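Local coordinates for (R)-S-adenosyl-L-methionine hydrolase (Thermus thermophilus, PDB 2CW5), which hydrolyses S-adenosyl-L-methionine to adenosine and L-methionine, working as a homotrimer without chlorinase or fluorinase activity, at residues C[65-70]-C[94-99]; C[78-83]-C[161-166]; C[113-118]-C[134-139]. All coordinates share one frame; numbering follows the deposited sequence.

Contact 1. Residues C[65-70]-C[94-99]; sequences VLAVVD and GLFTLA
L95 and F96 press their side chains onto A67, against one side of strand 64-68 in the mixed sheet of the N-terminal alpha/beta domain. They sit on a type I turn, G94 to T97, that leads towards helix 99-102. L95 touches with one branch: CD2 lies 3.5 Å from A67 CB and 3.4 Å from A67 O. CG of L95 stands anti to the backbone N (chi1 169°), an extension that carries CD2 across to the strand and within 4.3 Å of V69 CB. F96 arrives with the far end of its ring, CZ being 3.8 Å from A67 CB, while CE1 slides past V65 CG1 at 4.2 Å. With an alanine at F96, a gap beside A67 and V65 is likely to open, and the ring of Y88 to lose its aromatic neighbour. V65, A67 and V69 point towards the turn, whereas L66 and V68 face the other side of the sheet and F138. Helix 45-55 packs on the same side chains, with A48 against L95 and L52 against V65 and F96. The polar second shell is N93, whose side chain gives ND2 to V69 O and takes the backbone N of L95, tying strand end to turn. V69 also touches D9 and precedes D70; both probably bind adenosine, as in relatives. G94 has a positive phi (91°), at which a side chain would collide with the preceding carbonyl. Its own O is gripped twice by T97, from N at 3.0 Å and from OG1 at 2.6 Å.

Contact 2. Residues C[78-83]-C[161-166]; sequences RAVAAL and ETLARL
V80 and L163 bring their backbones closest, CA to CA 8.8 Å, so strand 79-83 and the loop after strand 157-158 meet through side chains. L163 spans the gap with a forked end. Its CG lies beside the backbone N (chi1 -67°), and this sends the two methyls to alternate residues of the strand, V80 and A82, which face the loop: CD2 rests 4.2 Å from V80 CG2, and CD1 an equal 4.2 Å from A82 CB. W100 packs on both A82 and L163, and A108 of strand 107-110 also meets L163, adding to the apolar packing over this part of the sheet. At the strand's start the contact turns polar. R78 bends at chi3 (73°), and its guanidinium reaches T162 with the edge. NH2 donates to T162 OG1 at 3.2 Å along a fairly straight line (160° at the hydrogen), the oxygen lying near the guanidinium plane. The two side chains cross at about a right angle. The hydroxyl is also hydrogen-bonded to P159 O, which fixes its rotation. The stronger partner of R78 is D92, in a salt bridge from NH2 to OD2, while the other oxygen of D92 takes the backbone N of A164. D92 thus links R78, just before the strand, to the loop at A164, next to L163. An arginine with one carboxylate and one hydroxyl at the same NH2 is probably held firmly, its charge largely balanced by D92, while the buried leucine supplies the apolar half of the grip.

Contact 3. Residues C[113-118]-C[134-139]; sequences PPRPRP and GRDVFA
R115 and D136 lie side by side because of their first torsions: CG of R115 stands anti to the backbone N (chi1 -171°), and the carboxylate of D136 is folded beside its own N (chi1 -55°). R115 CG consequently sits 3.5 Å from D136 OD1, a CH-to-oxygen van der Waals contact of the arginine's aliphatic stem, since the guanidinium of R115 is carried past the carboxylate without touching it. The setting is a proline-rich loop, 113-116 with polyproline-II backbone angles, laid along the first turns of helix 133-147 in the N-terminal domain. Those turns include a wide pi-type one, A139 N bonding to G134 O at 2.8 Å. This takes from R135 O the donor that a regular alpha helix would give it; R135 O is buried with no polar partner and is covered instead by P116, whose CG is 3.4 Å away. P116 crosses D136 at about a right angle, its CD over the D136 backbone. P113 packs in a similar way two residues on, its CG 3.4 Å from V137 O, and its ring also meets V137 CG1. R135 grips D136 side-on with two nitrogens, NE to OD1 at 3.0 Å in a salt bridge and NH2 to OD2 at 3.1 Å. The first donor stands above the carboxylate plane and the second uses the syn lone pair. This grip is likely to keep D136 ionised, and it probably helps to orient R135, whose NH1 bonds S227 O of a second subunit, a residue that probably binds S-adenosylmethionine; Y58 of that subunit packs on R135. Between loop and helix, a water donates to P116 O and to D136 OD1, the latter at 2.6 Å.

In the fold
All three contacts belong to one sheet and its coverings. Contact 1 is the core, wholly buried near the chain's centre and apolar across its interface. Contact 2 lies further out, half leucine packing and half charged edge; its loop touches the turn of contact 1 where T97 OG1 probably bonds L166 N. Contact 3 sits about 18 Å from contact 1, centre to centre, towards the surface and the neighbouring subunit, where prolines, a salt bridge and a water carry most of the contact. Helix 133-147 ties it to both others: F138 lies against L66 and V68 of strand 64-68 and against A79 of strand 79-83.

Contact 1. Residues C[65-70]-C[94-99]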
ATOM      1  N   VAL C  65       2.617  19.167  -5.738  1.00 18.68           N
ATOM      2  CA  VAL C  65       2.223  18.392  -4.570  1.00 18.62           C
ATOM      3  C   VAL C  65       0.713  18.201  -4.576  1.00 19.24           C
ATOM      4  O   VAL C  65      -0.044  19.131  -4.285  1.00 18.21           O
ATOM      5  CB  VAL C  65       2.622  19.103  -3.254  1.00 21.15           C
ATOM      6  CG1 VAL C  65       2.264  18.221  -2.054  1.00 22.87           C
ATOM      7  CG2 VAL C  65       4.107  19.421  -3.262  1.00 21.07           C
ATOM      8  N   LEU C  66       0.293  16.995  -4.946  1.00 18.28           N
ATOM      9  CA  LEU C  66      -1.111  16.623  -4.998  1.00 18.92           C
ATOM     10  C   LEU C  66      -1.447  15.942  -3.677  1.00 19.72           C
ATOM     11  O   LEU C  66      -0.891  14.895  -3.349  1.00 18.10           O
ATOM     12  CB  LEU C  66      -1.347  15.662  -6.169  1.00 18.55           C
ATOM     13  CG  LEU C  66      -2.723  15.002  -6.303  1.00 21.79           C
ATOM     14  CD1 LEU C  66      -3.792  16.071  -6.438  1.00 20.95           C
ATOM     15  CD2 LEU C  66      -2.732  14.086  -7.520  1.00 22.06           C
ATOM     16  N   ALA C  67      -2.345  16.545  -2.909  1.00 17.88           N
ATOM     17  CA  ALA C  67      -2.717  15.976  -1.621  1.00 20.29           C
ATOM     18  C   ALA C  67      -4.226  15.970  -1.474  1.00 21.81           C
ATOM     19  O   ALA C  67      -4.860  17.023  -1.485  1.00 22.78           O
ATOM     20  CB  ALA C  67      -2.076  16.775  -0.490  1.00 19.32           C
ATOM     21  N   VAL C  68      -4.801  14.779  -1.339  1.00 22.91           N
ATOM     22  CA  VAL C  68      -6.249  14.653  -1.214  1.00 23.29           C
ATOM     23  C   VAL C  68      -6.668  14.002   0.097  1.00 24.02           C
ATOM     24  O   VAL C  68      -6.525  12.789   0.272  1.00 21.65           O
ATOM     25  CB  VAL C  68      -6.834  13.835  -2.382  1.00 23.52           C
ATOM     26  CG1 VAL C  68      -8.360  13.783  -2.268  1.00 25.78           C
ATOM     27  CG2 VAL C  68      -6.420  14.454  -3.712  1.00 23.80           C
ATOM     28  N   VAL C  69      -7.175  14.826   1.012  1.00 23.79           N
ATOM     29  CA  VAL C  69      -7.650  14.384   2.325  1.00 27.94           C
ATOM     30  C   VAL C  69      -8.791  15.316   2.736  1.00 31.64           C
ATOM     31  O   VAL C  69      -8.613  16.530   2.767  1.00 29.19           O
ATOM     32  CB  VAL C  69      -6.547  14.487   3.414  1.00 25.81           C
ATOM     33  CG1 VAL C  69      -7.096  14.010   4.757  1.00 26.01           C
ATOM     34  CG2 VAL C  69      -5.322  13.665   3.017  1.00 24.45           C
ATOM     35  N   ASP C  70      -9.957  14.760   3.055  1.00 37.89           N
ATOM     36  CA  ASP C  70     -11.094  15.590   3.459  1.00 43.56           C
ATOM     37  C   ASP C  70     -11.750  15.077   4.731  1.00 46.23           C
ATOM     38  O   ASP C  70     -11.889  15.867   5.694  1.00 48.07           O
ATOM     39  CB  ASP C  70     -12.142  15.645   2.348  1.00 47.01           C
ATOM     40  CG  ASP C  70     -11.609  16.258   1.074  1.00 51.00           C
ATOM     41  OD1 ASP C  70     -10.649  15.697   0.505  1.00 54.25           O
ATOM     42  OD2 ASP C  70     -12.151  17.298   0.641  1.00 53.70           O
ATOM     43  N   GLY C  94      -7.117  23.664   4.814  1.00 19.06           N
ATOM     44  CA  GLY C  94      -6.018  23.813   5.751  1.00 19.78           C
ATOM     45  C   GLY C  94      -4.982  22.705   5.715  1.00 19.32           C
ATOM     46  O   GLY C  94      -4.001  22.746   6.457  1.00 18.22           O
ATOM     47  N   LEU C  95      -5.210  21.714   4.861  1.00 17.96           N
ATOM     48  CA  LEU C  95      -4.293  20.592   4.702  1.00 18.84           C
ATOM     49  C   LEU C  95      -2.844  21.061   4.488  1.00 18.77           C
ATOM     50  O   LEU C  95      -1.900  20.471   5.025  1.00 19.08           O
ATOM     51  CB  LEU C  95      -4.740  19.750   3.502  1.00 20.30           C
ATOM     52  CG  LEU C  95      -3.814  18.657   2.954  1.00 23.79           C
ATOM     53  CD1 LEU C  95      -3.489  17.662   4.049  1.00 23.84           C
ATOM     54  CD2 LEU C  95      -4.493  17.954   1.787  1.00 24.44           C
ATOM     55  N   PHE C  96      -2.679  22.122   3.705  1.00 18.32           N
ATOM     56  CA  PHE C  96      -1.354  22.658   3.379  1.00 17.97           C
ATOM     57  C   PHE C  96      -0.787  23.705   4.355  1.00 17.96           C
ATOM     58  O   PHE C  96       0.237  24.316   4.064  1.00 18.23           O
ATOM     59  CB  PHE C  96      -1.390  23.273   1.973  1.00 19.75           C
ATOM     60  CG  PHE C  96      -1.662  22.281   0.866  1.00 20.69           C
ATOM     61  CD1 PHE C  96      -0.717  21.323   0.521  1.00 20.14           C
ATOM     62  CD2 PHE C  96      -2.859  22.327   0.153  1.00 21.57           C
ATOM     63  CE1 PHE C  96      -0.952  20.419  -0.523  1.00 18.68           C
ATOM     64  CE2 PHE C  96      -3.109  21.430  -0.894  1.00 21.00           C
ATOM     65  CZ  PHE C  96      -2.149  20.473  -1.232  1.00 18.44           C
ATOM     66  N   THR C  97      -1.441  23.906   5.500  1.00 19.22           N
ATOM     67  CA  THR C  97      -1.014  24.915   6.479  1.00 18.50           C
ATOM     68  C   THR C  97       0.475  24.936   6.834  1.00 18.71           C
ATOM     69  O   THR C  97       1.133  25.982   6.749  1.00 18.37           O
ATOM     70  CB  THR C  97      -1.814  24.782   7.794  1.00 19.88           C
ATOM     71  OG1 THR C  97      -3.209  24.966   7.525  1.00 20.72           O
ATOM     72  CG2 THR C  97      -1.367  25.833   8.797  1.00 21.90           C
ATOM     73  N   LEU C  98       1.003  23.792   7.246  1.00 18.16           N
ATOM     74  CA  LEU C  98       2.410  23.706   7.625  1.00 18.10           C
ATOM     75  C   LEU C  98       3.338  23.857   6.423  1.00 18.15           C
ATOM     76  O   LEU C  98       4.364  24.540   6.503  1.00 18.60           O
ATOM     77  CB  LEU C  98       2.657  22.389   8.367  1.00 17.10           C
ATOM     78  CG  LEU C  98       1.894  22.316   9.699  1.00 18.92           C
ATOM     79  CD1 LEU C  98       2.139  20.978  10.370  1.00 20.23           C
ATOM     80  CD2 LEU C  98       2.337  23.460  10.618  1.00 21.44           C
ATOM     81  N   ALA C  99       2.981  23.234   5.305  1.00 17.29           N
ATOM     82  CA  ALA C  99       3.787  23.350   4.096  1.00 18.08           C
ATOM     83  C   ALA C  99       3.938  24.830   3.753  1.00 20.72           C
ATOM     84  O   ALA C  99       5.009  25.293   3.358  1.00 19.74           O
ATOM     85  CB  ALA C  99       3.104  22.631   2.938  1.00 17.23           C
TER

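Contact 2. Residues C[78-83]-C[161-166]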
ATOM      1  N   ARG C  78     -14.036  23.572  -1.246  1.00 33.42           N
ATOM      2  CA  ARG C  78     -13.445  24.248  -2.435  1.00 32.52           C
ATOM      3  C   ARG C  78     -12.144  23.563  -2.863  1.00 30.81           C
ATOM      4  O   ARG C  78     -11.274  23.296  -2.034  1.00 29.08           O
ATOM      5  CB  ARG C  78     -13.180  25.721  -2.109  1.00 34.80           C
ATOM      6  CG  ARG C  78     -12.591  26.509  -3.257  1.00 37.94           C
ATOM      7  CD  ARG C  78     -12.633  28.015  -3.013  1.00 39.27           C
ATOM      8  NE  ARG C  78     -11.670  28.467  -2.012  1.00 39.66           N
ATOM      9  CZ  ARG C  78     -11.345  29.743  -1.824  1.00 40.21           C
ATOM     10  NH1 ARG C  78     -11.905  30.687  -2.571  1.00 39.59           N
ATOM     11  NH2 ARG C  78     -10.458  30.081  -0.899  1.00 40.68           N
ATOM     12  N   ALA C  79     -12.022  23.275  -4.157  1.00 28.76           N
ATOM     13  CA  ALA C  79     -10.827  22.631  -4.706  1.00 28.31           C
ATOM     14  C   ALA C  79      -9.909  23.708  -5.274  1.00 27.09           C
ATOM     15  O   ALA C  79     -10.327  24.504  -6.113  1.00 26.51           O
ATOM     16  CB  ALA C  79     -11.218  21.642  -5.800  1.00 28.07           C
ATOM     17  N   VAL C  80      -8.656  23.733  -4.825  1.00 25.33           N
ATOM     18  CA  VAL C  80      -7.727  24.754  -5.293  1.00 24.41           C
ATOM     19  C   VAL C  80      -6.330  24.289  -5.676  1.00 24.87           C
ATOM     20  O   VAL C  80      -5.925  23.152  -5.430  1.00 23.81           O
ATOM     21  CB  VAL C  80      -7.528  25.864  -4.228  1.00 24.47           C
ATOM     22  CG1 VAL C  80      -8.854  26.523  -3.896  1.00 24.32           C
ATOM     23  CG2 VAL C  80      -6.897  25.270  -2.970  1.00 22.76           C
ATOM     24  N   ALA C  81      -5.609  25.212  -6.300  1.00 24.41           N
ATOM     25  CA  ALA C  81      -4.225  25.022  -6.689  1.00 22.40           C
ATOM     26  C   ALA C  81      -3.585  26.302  -6.150  1.00 25.01           C
ATOM     27  O   ALA C  81      -4.112  27.395  -6.369  1.00 23.08           O
ATOM     28  CB  ALA C  81      -4.097  24.963  -8.191  1.00 23.92           C
ATOM     29  N   ALA C  82      -2.489  26.164  -5.410  1.00 24.14           N
ATOM     30  CA  ALA C  82      -1.778  27.313  -4.848  1.00 23.74           C
ATOM     31  C   ALA C  82      -0.339  27.237  -5.346  1.00 24.75           C
ATOM     32  O   ALA C  82       0.267  26.166  -5.339  1.00 23.97           O
ATOM     33  CB  ALA C  82      -1.821  27.271  -3.329  1.00 24.09           C
ATOM     34  N   LEU C  83       0.204  28.372  -5.769  1.00 24.31           N
ATOM     35  CA  LEU C  83       1.551  28.413  -6.328  1.00 26.73           C
ATOM     36  C   LEU C  83       2.582  29.168  -5.496  1.00 24.85           C
ATOM     37  O   LEU C  83       2.381  30.327  -5.138  1.00 26.05           O
ATOM     38  CB  LEU C  83       1.496  29.039  -7.724  1.00 28.09           C
ATOM     39  CG  LEU C  83       0.366  28.574  -8.651  1.00 33.20           C
ATOM     40  CD1 LEU C  83       0.277  29.513  -9.850  1.00 33.50           C
ATOM     41  CD2 LEU C  83       0.611  27.143  -9.103  1.00 32.52           C
ATOM     42  N   GLU C 161      -5.165  35.211   0.369  1.00 36.13           N
ATOM     43  CA  GLU C 161      -5.611  35.499   1.722  1.00 36.77           C
ATOM     44  C   GLU C 161      -6.913  34.774   2.051  1.00 34.44           C
ATOM     45  O   GLU C 161      -7.265  34.627   3.221  1.00 34.68           O
ATOM     46  CB  GLU C 161      -5.775  37.011   1.940  1.00 39.17           C
ATOM     47  CG  GLU C 161      -6.680  37.731   0.954  1.00 42.14           C
ATOM     48  CD  GLU C 161      -5.932  38.275  -0.258  1.00 45.33           C
ATOM     49  OE1 GLU C 161      -6.466  39.202  -0.908  1.00 45.73           O
ATOM     50  OE2 GLU C 161      -4.822  37.780  -0.562  1.00 45.08           O
ATOM     51  N   THR C 162      -7.622  34.311   1.023  1.00 33.68           N
ATOM     52  CA  THR C 162      -8.878  33.597   1.239  1.00 32.59           C
ATOM     53  C   THR C 162      -8.652  32.105   1.508  1.00 31.49           C
ATOM     54  O   THR C 162      -9.581  31.392   1.885  1.00 31.88           O
ATOM     55  CB  THR C 162      -9.835  33.736   0.030  1.00 34.47           C
ATOM     56  OG1 THR C 162      -9.312  33.015  -1.095  1.00 34.77           O
ATOM     57  CG2 THR C 162     -10.005  35.207  -0.346  1.00 35.09           C
ATOM     58  N   LEU C 163      -7.423  31.632   1.316  1.00 30.03           N
ATOM     59  CA  LEU C 163      -7.117  30.220   1.556  1.00 28.95           C
ATOM     60  C   LEU C 163      -7.286  29.864   3.032  1.00 28.05           C
ATOM     61  O   LEU C 163      -6.978  30.663   3.913  1.00 29.78           O
ATOM     62  CB  LEU C 163      -5.690  29.897   1.095  1.00 27.68           C
ATOM     63  CG  LEU C 163      -5.461  29.990  -0.420  1.00 27.53           C
ATOM     64  CD1 LEU C 163      -3.995  29.742  -0.741  1.00 25.97           C
ATOM     65  CD2 LEU C 163      -6.341  28.968  -1.138  1.00 27.33           C
ATOM     66  N   ALA C 164      -7.779  28.660   3.297  1.00 26.33           N
ATOM     67  CA  ALA C 164      -7.999  28.215   4.667  1.00 25.50           C
ATOM     68  C   ALA C 164      -6.723  27.701   5.327  1.00 25.85           C
ATOM     69  O   ALA C 164      -5.843  27.154   4.667  1.00 23.44           O
ATOM     70  CB  ALA C 164      -9.068  27.134   4.690  1.00 25.24           C
ATOM     71  N   ARG C 165      -6.627  27.892   6.637  1.00 25.09           N
ATOM     72  CA  ARG C 165      -5.469  27.431   7.391  1.00 27.17           C
ATOM     73  C   ARG C 165      -5.947  26.859   8.714  1.00 27.38           C
ATOM     74  O   ARG C 165      -6.935  27.327   9.277  1.00 27.02           O
ATOM     75  CB  ARG C 165      -4.487  28.586   7.651  1.00 27.06           C
ATOM     76  CG  ARG C 165      -3.542  28.917   6.482  1.00 26.95           C
ATOM     77  CD  ARG C 165      -2.577  30.042   6.866  1.00 29.98           C
ATOM     78  NE  ARG C 165      -1.464  30.223   5.925  1.00 30.72           N
ATOM     79  CZ  ARG C 165      -1.576  30.718   4.694  1.00 31.98           C
ATOM     80  NH1 ARG C 165      -2.758  31.091   4.219  1.00 30.73           N
ATOM     81  NH2 ARG C 165      -0.495  30.850   3.936  1.00 31.77           N
ATOM     82  N   LEU C 166      -5.259  25.835   9.203  1.00 25.57           N
ATOM     83  CA  LEU C 166      -5.623  25.241  10.480  1.00 28.22           C
ATOM     84  C   LEU C 166      -4.940  26.081  11.554  1.00 28.47           C
ATOM     85  O   LEU C 166      -3.931  26.734  11.280  1.00 29.24           O
ATOM     86  CB  LEU C 166      -5.119  23.801  10.576  1.00 27.69           C
ATOM     87  CG  LEU C 166      -5.625  22.783   9.552  1.00 29.16           C
ATOM     88  CD1 LEU C 166      -4.926  21.463   9.786  1.00 28.83           C
ATOM     89  CD2 LEU C 166      -7.133  22.618   9.669  1.00 29.19           C
TER

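Contact 3. Residues C[113-118]-C[134-139]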
ATOM      1  N   PRO C 113     -11.249  22.024 -14.015  1.00 40.90           N
ATOM      2  CA  PRO C 113     -10.749  21.363 -15.223  1.00 41.70           C
ATOM      3  C   PRO C 113     -11.779  20.421 -15.842  1.00 42.50           C
ATOM      4  O   PRO C 113     -12.772  20.064 -15.205  1.00 41.41           O
ATOM      5  CB  PRO C 113      -9.530  20.609 -14.710  1.00 41.32           C
ATOM      6  CG  PRO C 113     -10.004  20.151 -13.361  1.00 39.25           C
ATOM      7  CD  PRO C 113     -10.670  21.404 -12.807  1.00 40.17           C
ATOM      8  N   PRO C 114     -11.561  20.019 -17.102  1.00 44.02           N
ATOM      9  CA  PRO C 114     -12.512  19.109 -17.743  1.00 45.63           C
ATOM     10  C   PRO C 114     -12.402  17.731 -17.092  1.00 47.45           C
ATOM     11  O   PRO C 114     -11.296  17.230 -16.861  1.00 46.97           O
ATOM     12  CB  PRO C 114     -12.061  19.114 -19.200  1.00 45.64           C
ATOM     13  CG  PRO C 114     -10.584  19.328 -19.094  1.00 45.62           C
ATOM     14  CD  PRO C 114     -10.480  20.397 -18.031  1.00 44.57           C
ATOM     15  N   ARG C 115     -13.546  17.130 -16.781  1.00 48.67           N
ATOM     16  CA  ARG C 115     -13.568  15.819 -16.145  1.00 49.79           C
ATOM     17  C   ARG C 115     -13.009  14.746 -17.077  1.00 49.30           C
ATOM     18  O   ARG C 115     -13.296  14.745 -18.277  1.00 49.40           O
ATOM     19  CB  ARG C 115     -14.999  15.451 -15.744  1.00 51.98           C
ATOM     20  CG  ARG C 115     -15.100  14.199 -14.890  1.00 54.84           C
ATOM     21  CD  ARG C 115     -16.542  13.800 -14.589  1.00 57.96           C
ATOM     22  NE  ARG C 115     -17.152  13.025 -15.669  1.00 61.17           N
ATOM     23  CZ  ARG C 115     -17.546  13.528 -16.836  1.00 62.18           C
ATOM     24  NH1 ARG C 115     -17.402  14.821 -17.093  1.00 63.05           N
ATOM     25  NH2 ARG C 115     -18.085  12.734 -17.749  1.00 63.16           N
ATOM     26  N   PRO C 116     -12.197  13.821 -16.537  1.00 48.16           N
ATOM     27  CA  PRO C 116     -11.622  12.752 -17.359  1.00 46.65           C
ATOM     28  C   PRO C 116     -12.728  11.868 -17.933  1.00 45.73           C
ATOM     29  O   PRO C 116     -13.760  11.658 -17.294  1.00 45.83           O
ATOM     30  CB  PRO C 116     -10.715  12.012 -16.375  1.00 47.34           C
ATOM     31  CG  PRO C 116     -11.402  12.218 -15.061  1.00 48.01           C
ATOM     32  CD  PRO C 116     -11.785  13.678 -15.129  1.00 48.28           C
ATOM     33  N   ARG C 117     -12.512  11.356 -19.140  1.00 44.35           N
ATOM     34  CA  ARG C 117     -13.503  10.515 -19.805  1.00 45.41           C
ATOM     35  C   ARG C 117     -13.264   9.013 -19.641  1.00 43.96           C
ATOM     36  O   ARG C 117     -12.204   8.503 -19.994  1.00 42.43           O
ATOM     37  CB  ARG C 117     -13.544  10.849 -21.300  1.00 47.87           C
ATOM     38  CG  ARG C 117     -13.929  12.284 -21.616  1.00 50.92           C
ATOM     39  CD  ARG C 117     -15.324  12.592 -21.102  1.00 54.87           C
ATOM     40  NE  ARG C 117     -16.295  11.593 -21.542  1.00 58.20           N
ATOM     41  CZ  ARG C 117     -17.584  11.609 -21.219  1.00 59.48           C
ATOM     42  NH1 ARG C 117     -18.394  10.657 -21.664  1.00 60.19           N
ATOM     43  NH2 ARG C 117     -18.064  12.580 -20.454  1.00 59.72           N
ATOM     44  N   PRO C 118     -14.253   8.287 -19.096  1.00 43.33           N
ATOM     45  CA  PRO C 118     -14.091   6.840 -18.919  1.00 43.87           C
ATOM     46  C   PRO C 118     -13.985   6.169 -20.291  1.00 43.83           C
ATOM     47  O   PRO C 118     -14.751   6.487 -21.202  1.00 44.67           O
ATOM     48  CB  PRO C 118     -15.357   6.441 -18.156  1.00 43.68           C
ATOM     49  CG  PRO C 118     -16.364   7.458 -18.620  1.00 44.30           C
ATOM     50  CD  PRO C 118     -15.561   8.737 -18.592  1.00 43.94           C
ATOM     51  N   GLY C 134     -10.751  13.385  -6.307  1.00 25.27           N
ATOM     52  CA  GLY C 134      -9.359  13.113  -6.627  1.00 24.91           C
ATOM     53  C   GLY C 134      -9.195  12.741  -8.087  1.00 23.24           C
ATOM     54  O   GLY C 134      -8.263  13.180  -8.772  1.00 21.58           O
ATOM     55  N   ARG C 135     -10.133  11.933  -8.564  1.00 22.76           N
ATOM     56  CA  ARG C 135     -10.140  11.458  -9.940  1.00 22.59           C
ATOM     57  C   ARG C 135     -10.632  12.491 -10.950  1.00 22.25           C
ATOM     58  O   ARG C 135      -9.985  12.739 -11.969  1.00 22.51           O
ATOM     59  CB  ARG C 135     -11.043  10.222 -10.045  1.00 21.34           C
ATOM     60  CG  ARG C 135     -11.136   9.619 -11.442  1.00 20.14           C
ATOM     61  CD  ARG C 135     -12.196   8.523 -11.481  1.00 22.14           C
ATOM     62  NE  ARG C 135     -13.553   9.071 -11.482  1.00 23.24           N
ATOM     63  CZ  ARG C 135     -14.642   8.385 -11.145  1.00 23.23           C
ATOM     64  NH1 ARG C 135     -14.546   7.117 -10.764  1.00 21.42           N
ATOM     65  NH2 ARG C 135     -15.831   8.967 -11.196  1.00 25.26           N
ATOM     66  N   ASP C 136     -11.785  13.088 -10.662  1.00 21.69           N
ATOM     67  CA  ASP C 136     -12.397  14.029 -11.588  1.00 23.20           C
ATOM     68  C   ASP C 136     -11.998  15.501 -11.538  1.00 23.86           C
ATOM     69  O   ASP C 136     -12.232  16.218 -12.506  1.00 24.54           O
ATOM     70  CB  ASP C 136     -13.921  13.904 -11.491  1.00 24.65           C
ATOM     71  CG  ASP C 136     -14.399  12.479 -11.712  1.00 25.85           C
ATOM     72  OD1 ASP C 136     -13.883  11.815 -12.635  1.00 28.57           O
ATOM     73  OD2 ASP C 136     -15.289  12.019 -10.971  1.00 28.46           O
ATOM     74  N   VAL C 137     -11.395  15.946 -10.437  1.00 23.35           N
ATOM     75  CA  VAL C 137     -10.985  17.344 -10.308  1.00 23.36           C
ATOM     76  C   VAL C 137      -9.489  17.549 -10.041  1.00 23.69           C
ATOM     77  O   VAL C 137      -8.801  18.240 -10.798  1.00 25.13           O
ATOM     78  CB  VAL C 137     -11.786  18.056  -9.176  1.00 25.23           C
ATOM     79  CG1 VAL C 137     -11.296  19.502  -9.009  1.00 25.38           C
ATOM     80  CG2 VAL C 137     -13.277  18.048  -9.508  1.00 25.32           C
ATOM     81  N   PHE C 138      -8.977  16.947  -8.972  1.00 22.65           N
ATOM     82  CA  PHE C 138      -7.568  17.124  -8.625  1.00 23.11           C
ATOM     83  C   PHE C 138      -6.556  16.504  -9.596  1.00 22.64           C
ATOM     84  O   PHE C 138      -5.568  17.151  -9.954  1.00 23.15           O
ATOM     85  CB  PHE C 138      -7.322  16.618  -7.201  1.00 22.38           C
ATOM     86  CG  PHE C 138      -8.095  17.377  -6.155  1.00 21.52           C
ATOM     87  CD1 PHE C 138      -7.915  18.751  -5.997  1.00 22.75           C
ATOM     88  CD2 PHE C 138      -9.016  16.726  -5.340  1.00 21.65           C
ATOM     89  CE1 PHE C 138      -8.646  19.466  -5.038  1.00 22.65           C
ATOM     90  CE2 PHE C 138      -9.750  17.428  -4.378  1.00 23.83           C
ATOM     91  CZ  PHE C 138      -9.562  18.805  -4.229  1.00 22.06           C
ATOM     92  N   ALA C 139      -6.796  15.269 -10.033  1.00 22.94           N
ATOM     93  CA  ALA C 139      -5.871  14.606 -10.955  1.00 20.43           C
ATOM     94  C   ALA C 139      -5.680  15.378 -12.259  1.00 21.72           C
ATOM     95  O   ALA C 139      -4.546  15.594 -12.699  1.00 20.91           O
ATOM     96  CB  ALA C 139      -6.341  13.178 -11.254  1.00 21.12           C
TER
HETATM   97  O   HOH W   1     -14.908  10.532 -14.592  1.00 34.93           O